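Local coordinates for protein methylxanthine N3-demethylase NdmB (Pseudomonas putida, PDB 6ICL) that catalyses the N3-demethylation of theobromine to 7-methylxanthine and of other methylxanthines, including caffeine, as a Rieske non-heme iron oxygenase that uses NADH and O2, at residues L226-A231 / F248-T253. Residues are numbered along the deposited sequence; the frame is centred on the assembly and turned at random.
Sequences LQFKLA and FTYRCT
Leu226, Phe228 and Leu230 pair with Cys252, Tyr250 and Phe248 as hydrogen-bonded pairs of two antiparallel neighbours in the seven-stranded sheet of the catalytic domain of this Rieske oxygenase. Six N-H···O=C bonds satisfy both backbone polar groups of all six residues. The Phe228–Tyr250 pair is uneven: Tyr250 N reaches Phe228 O at 2.8 Å, whereas Phe228 N to Tyr250 O stretches to 3.2 Å. In the Leu226–Cys252 pair, Leu226 N meets Cys252 O at 2.9 Å. Two carbonyls also accept CA-H: Tyr250 O that of Gln227, and Phe248 O that of Lys229, at 3.2 Å from Lys229 CA. The backbones of Gln227, Thr249 and Arg251 bond outward to Asn220, Glu261 and Asn259 on the flanking strands. On the face bearing Gln227 and Arg251, their side chains run side by side, and Glu225 OE1 accepts a hydrogen bond from Gln227 NE2 and forms a salt bridge with Arg251 NE. The other face, bearing Leu226, Phe228, Leu230, Phe248, Tyr250 and Cys252, is mostly apolar, with helix 337-355 against Leu226 and Phe228. The side chain of Tyr250 is about 10 Å from the bound iron(III) ion. Phe228 CG sits between its backbone N and carbonyl carbon (chi1 44°), which places the ring over Tyr250 in an offset stack, planes 20° apart, and CE2 lies over the tyrosine ring, 3.2 Å from Tyr250 CG.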
loop_
_atom_site.group_PDB
_atom_site.type_symbol
_atom_site.label_atom_id
_atom_site.label_comp_id
_atom_site.label_asym_id
_atom_site.label_seq_id
_atom_site.Cartn_x
_atom_site.Cartn_y
_atom_site.Cartn_z
ATOM N N LEU A 226 -5.871 -34.312 -30.154
ATOM C CA LEU A 226 -7.099 -33.912 -30.836
ATOM C C LEU A 226 -6.730 -33.111 -32.077
ATOM O O LEU A 226 -5.935 -32.167 -32.001
ATOM C CB LEU A 226 -8.002 -33.075 -29.933
ATOM C CG LEU A 226 -9.006 -33.797 -29.043
ATOM C CD1 LEU A 226 -9.780 -32.787 -28.224
ATOM C CD2 LEU A 226 -9.959 -34.673 -29.885
ATOM N N GLN A 227 -7.285 -33.500 -33.228
ATOM C CA GLN A 227 -7.001 -32.825 -34.481
ATOM C C GLN A 227 -8.308 -32.438 -35.148
ATOM O O GLN A 227 -9.206 -33.273 -35.314
ATOM C CB GLN A 227 -6.156 -33.701 -35.402
ATOM C CG GLN A 227 -4.815 -34.047 -34.808
ATOM C CD GLN A 227 -3.918 -34.765 -35.790
ATOM O OE1 GLN A 227 -4.353 -35.139 -36.878
ATOM N NE2 GLN A 227 -2.654 -34.957 -35.413
ATOM N N PHE A 228 -8.422 -31.164 -35.498
ATOM C CA PHE A 228 -9.587 -30.683 -36.205
ATOM C C PHE A 228 -9.161 -29.483 -37.028
ATOM O O PHE A 228 -8.115 -28.872 -36.787
ATOM C CB PHE A 228 -10.741 -30.327 -35.256
ATOM C CG PHE A 228 -10.314 -29.555 -34.026
ATOM C CD1 PHE A 228 -9.790 -30.211 -32.924
ATOM C CD2 PHE A 228 -10.442 -28.177 -33.975
ATOM C CE1 PHE A 228 -9.400 -29.506 -31.790
ATOM C CE2 PHE A 228 -10.048 -27.463 -32.834
ATOM C CZ PHE A 228 -9.535 -28.130 -31.753
ATOM N N LYS A 229 -9.978 -29.168 -38.014
ATOM C CA LYS A 229 -9.705 -28.100 -38.951
ATOM C C LYS A 229 -10.998 -27.322 -39.123
ATOM O O LYS A 229 -12.078 -27.910 -39.167
ATOM C CB LYS A 229 -9.173 -28.665 -40.293
ATOM C CG LYS A 229 -9.060 -27.643 -41.416
ATOM C CD LYS A 229 -8.130 -28.130 -42.536
ATOM C CE LYS A 229 -8.099 -27.165 -43.727
ATOM N NZ LYS A 229 -8.425 -27.825 -45.031
ATOM N N LEU A 230 -10.896 -26.002 -39.119
ATOM C CA LEU A 230 -12.038 -25.118 -39.291
ATOM C C LEU A 230 -11.778 -24.252 -40.509
ATOM O O LEU A 230 -10.690 -23.683 -40.649
ATOM C CB LEU A 230 -12.263 -24.234 -38.057
ATOM C CG LEU A 230 -12.402 -24.905 -36.687
ATOM C CD1 LEU A 230 -12.618 -23.850 -35.612
ATOM C CD2 LEU A 230 -13.539 -25.902 -36.660
ATOM N N ALA A 231 -12.770 -24.159 -41.389
ATOM C CA ALA A 231 -12.675 -23.315 -42.564
ATOM C C ALA A 231 -13.932 -22.423 -42.622
ATOM O O ALA A 231 -15.037 -22.913 -42.351
ATOM C CB ALA A 231 -12.550 -24.146 -43.846
ATOM N N PHE A 248 -7.886 -22.792 -40.316
ATOM C CA PHE A 248 -7.457 -22.983 -38.935
ATOM C C PHE A 248 -7.274 -24.477 -38.707
ATOM O O PHE A 248 -8.252 -25.231 -38.651
ATOM C CB PHE A 248 -8.474 -22.381 -37.968
ATOM C CG PHE A 248 -8.727 -20.913 -38.206
ATOM C CD1 PHE A 248 -9.707 -20.495 -39.107
ATOM C CD2 PHE A 248 -7.974 -19.953 -37.547
ATOM C CE1 PHE A 248 -9.926 -19.145 -39.344
ATOM C CE2 PHE A 248 -8.185 -18.604 -37.776
ATOM C CZ PHE A 248 -9.160 -18.195 -38.671
ATOM N N THR A 249 -6.028 -24.904 -38.583
ATOM C CA THR A 249 -5.685 -26.310 -38.457
ATOM C C THR A 249 -5.125 -26.548 -37.061
ATOM O O THR A 249 -4.068 -26.011 -36.714
ATOM C CB THR A 249 -4.670 -26.701 -39.533
ATOM O OG1 THR A 249 -5.157 -26.279 -40.817
ATOM C CG2 THR A 249 -4.456 -28.189 -39.544
ATOM N N TYR A 250 -5.819 -27.367 -36.275
ATOM C CA TYR A 250 -5.478 -27.603 -34.879
ATOM C C TYR A 250 -4.870 -28.980 -34.704
ATOM O O TYR A 250 -5.468 -29.985 -35.103
ATOM C CB TYR A 250 -6.702 -27.495 -33.974
ATOM C CG TYR A 250 -7.329 -26.126 -33.920
ATOM C CD1 TYR A 250 -8.159 -25.691 -34.942
ATOM C CD2 TYR A 250 -7.131 -25.285 -32.820
ATOM C CE1 TYR A 250 -8.763 -24.471 -34.902
ATOM C CE2 TYR A 250 -7.723 -24.039 -32.769
ATOM C CZ TYR A 250 -8.547 -23.637 -33.824
ATOM O OH TYR A 250 -9.158 -22.405 -33.832
ATOM N N ARG A 251 -3.696 -29.021 -34.076
ATOM C CA ARG A 251 -3.143 -30.240 -33.509
ATOM C C ARG A 251 -2.944 -29.982 -32.028
ATOM O O ARG A 251 -2.213 -29.060 -31.647
ATOM C CB ARG A 251 -1.831 -30.631 -34.188
ATOM C CG ARG A 251 -1.999 -31.020 -35.664
ATOM C CD ARG A 251 -0.666 -31.469 -36.253
ATOM N NE ARG A 251 -0.044 -32.533 -35.461
ATOM C CZ ARG A 251 1.093 -33.128 -35.804
ATOM N NH1 ARG A 251 1.708 -32.751 -36.916
ATOM N NH2 ARG A 251 1.611 -34.099 -35.058
ATOM N N CYS A 252 -3.600 -30.785 -31.197
ATOM C CA CYS A 252 -3.791 -30.478 -29.783
ATOM C C CYS A 252 -3.312 -31.655 -28.956
ATOM O O CYS A 252 -4.118 -32.547 -28.671
ATOM C CB CYS A 252 -5.268 -30.182 -29.499
ATOM S SG CYS A 252 -5.901 -28.707 -30.296
ATOM N N THR A 253 -2.037 -31.656 -28.552
ATOM C CA THR A 253 -1.585 -32.744 -27.702
ATOM C C THR A 253 -2.345 -32.703 -26.388
ATOM O O THR A 253 -2.448 -31.648 -25.748
ATOM C CB THR A 253 -0.084 -32.669 -27.431
ATOM O OG1 THR A 253 0.632 -32.518 -28.656
ATOM C CG2 THR A 253 0.377 -33.922 -26.765
#